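Local coordinates for C alpha-dehydrogenase (PDB 4YAG), which binds NADH and acts as a short-chain Calpha-dehydrogenase in the lignin beta-aryl ether cleavage pathway, at residues A[44-49]-A[58-63]. Numbering follows the deposited sequence.
Sequences EARQFF and VHTIRL
R46 NH1 forms a salt bridge with D43 OD1, one turn earlier on helix 39-51. R46 NH2 is modelled too close to T60 OG1 of strand 58-62, at 2.1 Å, for that approach to be trusted. Helix and strand belong to the second beta-alpha-beta unit of the Rossmann fold, and strand 58-62 is an edge strand of the parallel sheet within this chain. It leads into L63, which belongs to the NADH pocket, and the neighbouring strand 31-36 carries the NADH-binding D36.

F49 and V58 make the apolar part. CG2 of V58 sits over one face of the F49 ring in a CH-pi contact, 4.1 Å from the ring centroid and 24° off the normal. F49 CG lies anti to the carbonyl carbon (chi1 -72°), which sets this ring face against V58 CG2. On the opposite face, F48 CD1 stands 3.8 Å above the F49 ring plane, over its centre. F49 also touches L26 of helix 16-27, and V58 reaches L34 of strand 31-36. With an alanine at F49 the ring is gone, and V58 CG2 would probably lose its packing surface, leaving a gap between helix and strand. The second methyl of V58, CG1, lies 4.0 Å from F49 CD2.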
ATOM      1  N   GLU A  44     -10.395  16.134  26.004  1.00 17.91           N
ATOM      2  CA  GLU A  44     -11.841  16.121  25.817  1.00 18.92           C
ATOM      3  C   GLU A  44     -12.404  14.733  26.063  1.00 16.75           C
ATOM      4  O   GLU A  44     -13.478  14.612  26.653  1.00 19.19           O
ATOM      5  CB  GLU A  44     -12.200  16.564  24.396  1.00 20.54           C
ATOM      6  CG  GLU A  44     -11.953  18.032  24.133  1.00 23.91           C
ATOM      7  CD  GLU A  44     -11.913  18.365  22.656  1.00 32.26           C
ATOM      8  OE1 GLU A  44     -12.144  17.462  21.823  1.00 31.48           O
ATOM      9  OE2 GLU A  44     -11.627  19.531  22.329  1.00 33.98           O
ATOM     10  N   ALA A  45     -11.711  13.706  25.582  1.00 15.78           N
ATOM     11  CA  ALA A  45     -12.148  12.333  25.794  1.00 15.79           C
ATOM     12  C   ALA A  45     -12.097  11.998  27.278  1.00 17.51           C
ATOM     13  O   ALA A  45     -12.988  11.333  27.800  1.00 20.20           O
ATOM     14  CB  ALA A  45     -11.281  11.379  25.007  1.00 15.74           C
ATOM     15  N   ARG A  46     -11.045  12.453  27.951  1.00 19.32           N
ATOM     16  CA  ARG A  46     -10.892  12.235  29.384  1.00 20.38           C
ATOM     17  C   ARG A  46     -12.078  12.831  30.121  1.00 23.95           C
ATOM     18  O   ARG A  46     -12.694  12.197  30.981  1.00 22.82           O
ATOM     19  CB  ARG A  46      -9.601  12.897  29.863  1.00 27.69           C
ATOM     20  CG  ARG A  46      -9.238  12.658  31.308  1.00 38.64           C
ATOM     21  CD  ARG A  46      -7.852  13.252  31.610  1.00 45.15           C
ATOM     22  NE  ARG A  46      -6.793  12.594  30.841  1.00 43.99           N
ATOM     23  CZ  ARG A  46      -6.054  13.174  29.896  1.00 50.38           C
ATOM     24  NH1 ARG A  46      -6.209  14.453  29.570  1.00 53.87           N
ATOM     25  NH2 ARG A  46      -5.134  12.454  29.278  1.00 53.20           N
ATOM     26  N   GLN A  47     -12.399  14.067  29.786  1.00 19.59           N
ATOM     27  CA  GLN A  47     -13.497  14.759  30.439  1.00 19.32           C
ATOM     28  C   GLN A  47     -14.842  14.054  30.180  1.00 19.16           C
ATOM     29  O   GLN A  47     -15.697  13.964  31.076  1.00 20.47           O
ATOM     30  CB  GLN A  47     -13.545  16.230  30.005  1.00 23.96           C
ATOM     31  CG  GLN A  47     -14.737  16.965  30.595  1.00 34.96           C
ATOM     32  CD  GLN A  47     -14.981  18.316  29.958  1.00 52.92           C
ATOM     33  OE1 GLN A  47     -14.055  19.103  29.766  1.00 58.13           O
ATOM     34  NE2 GLN A  47     -16.236  18.592  29.618  1.00 53.98           N
ATOM     35  N   PHE A  48     -15.032  13.567  28.965  1.00 18.78           N
ATOM     36  CA  PHE A  48     -16.241  12.832  28.592  1.00 17.98           C
ATOM     37  C   PHE A  48     -16.432  11.609  29.472  1.00 20.17           C
ATOM     38  O   PHE A  48     -17.512  11.384  30.012  1.00 20.83           O
ATOM     39  CB  PHE A  48     -16.158  12.412  27.130  1.00 17.22           C
ATOM     40  CG  PHE A  48     -17.328  11.610  26.661  1.00 17.50           C
ATOM     41  CD1 PHE A  48     -17.365  10.235  26.840  1.00 19.71           C
ATOM     42  CD2 PHE A  48     -18.389  12.225  26.019  1.00 22.04           C
ATOM     43  CE1 PHE A  48     -18.440   9.494  26.397  1.00 20.01           C
ATOM     44  CE2 PHE A  48     -19.464  11.485  25.563  1.00 24.29           C
ATOM     45  CZ  PHE A  48     -19.492  10.120  25.761  1.00 19.66           C
ATOM     46  N   PHE A  49     -15.380  10.819  29.634  1.00 20.62           N
ATOM     47  CA  PHE A  49     -15.491   9.607  30.442  1.00 20.82           C
ATOM     48  C   PHE A  49     -15.560   9.898  31.933  1.00 20.11           C
ATOM     49  O   PHE A  49     -16.195   9.145  32.669  1.00 22.40           O
ATOM     50  CB  PHE A  49     -14.371   8.628  30.100  1.00 20.14           C
ATOM     51  CG  PHE A  49     -14.550   7.990  28.764  1.00 19.07           C
ATOM     52  CD1 PHE A  49     -15.634   7.166  28.522  1.00 22.94           C
ATOM     53  CD2 PHE A  49     -13.668   8.241  27.727  1.00 19.97           C
ATOM     54  CE1 PHE A  49     -15.828   6.603  27.296  1.00 23.04           C
ATOM     55  CE2 PHE A  49     -13.859   7.680  26.514  1.00 18.67           C
ATOM     56  CZ  PHE A  49     -14.932   6.854  26.291  1.00 22.39           C
ATOM     57  N   VAL A  58     -10.168   4.352  31.737  1.00 14.96           N
ATOM     58  CA  VAL A  58      -9.686   4.989  30.522  1.00 14.44           C
ATOM     59  C   VAL A  58      -8.355   5.676  30.807  1.00 14.65           C
ATOM     60  O   VAL A  58      -8.256   6.530  31.691  1.00 17.47           O
ATOM     61  CB  VAL A  58     -10.673   6.030  29.989  1.00 17.04           C
ATOM     62  CG1 VAL A  58     -10.137   6.608  28.665  1.00 17.66           C
ATOM     63  CG2 VAL A  58     -12.042   5.398  29.783  1.00 20.46           C
ATOM     64  N   HIS A  59      -7.325   5.245  30.081  1.00 14.11           N
ATOM     65  CA  HIS A  59      -6.004   5.853  30.177  1.00 14.29           C
ATOM     66  C   HIS A  59      -5.686   6.484  28.828  1.00 13.76           C
ATOM     67  O   HIS A  59      -6.025   5.917  27.800  1.00 13.11           O
ATOM     68  CB  HIS A  59      -4.959   4.788  30.503  1.00 14.23           C
ATOM     69  CG  HIS A  59      -3.560   5.307  30.608  1.00 14.48           C
ATOM     70  ND1 HIS A  59      -3.187   6.275  31.520  1.00 15.25           N
ATOM     71  CD2 HIS A  59      -2.427   4.969  29.949  1.00 14.15           C
ATOM     72  CE1 HIS A  59      -1.896   6.518  31.403  1.00 15.38           C
ATOM     73  NE2 HIS A  59      -1.407   5.737  30.453  1.00 14.71           N
ATOM     74  N   THR A  60      -5.037   7.643  28.825  1.00 14.09           N
ATOM     75  CA  THR A  60      -4.696   8.318  27.584  1.00 13.68           C
ATOM     76  C   THR A  60      -3.187   8.388  27.417  1.00 13.67           C
ATOM     77  O   THR A  60      -2.450   8.575  28.376  1.00 14.27           O
ATOM     78  CB  THR A  60      -5.265   9.739  27.527  1.00 14.48           C
ATOM     79  OG1 THR A  60      -4.828  10.461  28.671  1.00 19.34           O
ATOM     80  CG2 THR A  60      -6.792   9.685  27.512  1.00 14.87           C
ATOM     81  N   ILE A  61      -2.759   8.252  26.170  1.00 13.05           N
ATOM     82  CA  ILE A  61      -1.356   8.382  25.808  1.00 13.04           C
ATOM     83  C   ILE A  61      -1.263   9.233  24.560  1.00 12.73           C
ATOM     84  O   ILE A  61      -1.907   8.929  23.539  1.00 12.62           O
ATOM     85  CB  ILE A  61      -0.696   7.015  25.495  1.00 13.25           C
ATOM     86  CG1 ILE A  61      -0.747   6.088  26.706  1.00 13.65           C
ATOM     87  CG2 ILE A  61       0.763   7.206  25.065  1.00 14.24           C
ATOM     88  CD1 ILE A  61      -0.221   4.697  26.430  1.00 15.03           C
ATOM     89  N   ARG A  62      -0.447  10.272  24.637  1.00 13.19           N
ATOM     90  CA  ARG A  62      -0.171  11.111  23.477  1.00 12.99           C
ATOM     91  C   ARG A  62       0.992  10.501  22.690  1.00 12.58           C
ATOM     92  O   ARG A  62       2.103  10.320  23.238  1.00 13.88           O
ATOM     93  CB  ARG A  62       0.166  12.527  23.912  1.00 14.34           C
ATOM     94  CG  ARG A  62       0.407  13.456  22.727  1.00 17.27           C
ATOM     95  CD  ARG A  62       0.614  14.870  23.151  1.00 26.59           C
ATOM     96  NE  ARG A  62       0.993  15.716  22.022  1.00 45.84           N
ATOM     97  CZ  ARG A  62       2.247  16.014  21.684  1.00 40.76           C
ATOM     98  NH1 ARG A  62       3.277  15.546  22.386  1.00 32.48           N
ATOM     99  NH2 ARG A  62       2.471  16.794  20.636  1.00 46.10           N
ATOM    100  N   LEU A  63       0.761  10.223  21.409  1.00 12.20           N
ATOM    101  CA  LEU A  63       1.804   9.657  20.572  1.00 13.10           C
ATOM    102  C   LEU A  63       1.461   9.849  19.110  1.00 12.75           C
ATOM    103  O   LEU A  63       0.338  10.175  18.761  1.00 12.79           O
ATOM    104  CB  LEU A  63       2.027   8.170  20.861  1.00 11.77           C
ATOM    105  CG  LEU A  63       0.861   7.206  20.744  1.00 13.19           C
ATOM    106  CD1 LEU A  63       0.448   6.928  19.304  1.00 15.12           C
ATOM    107  CD2 LEU A  63       1.212   5.871  21.426  1.00 15.94           C
TER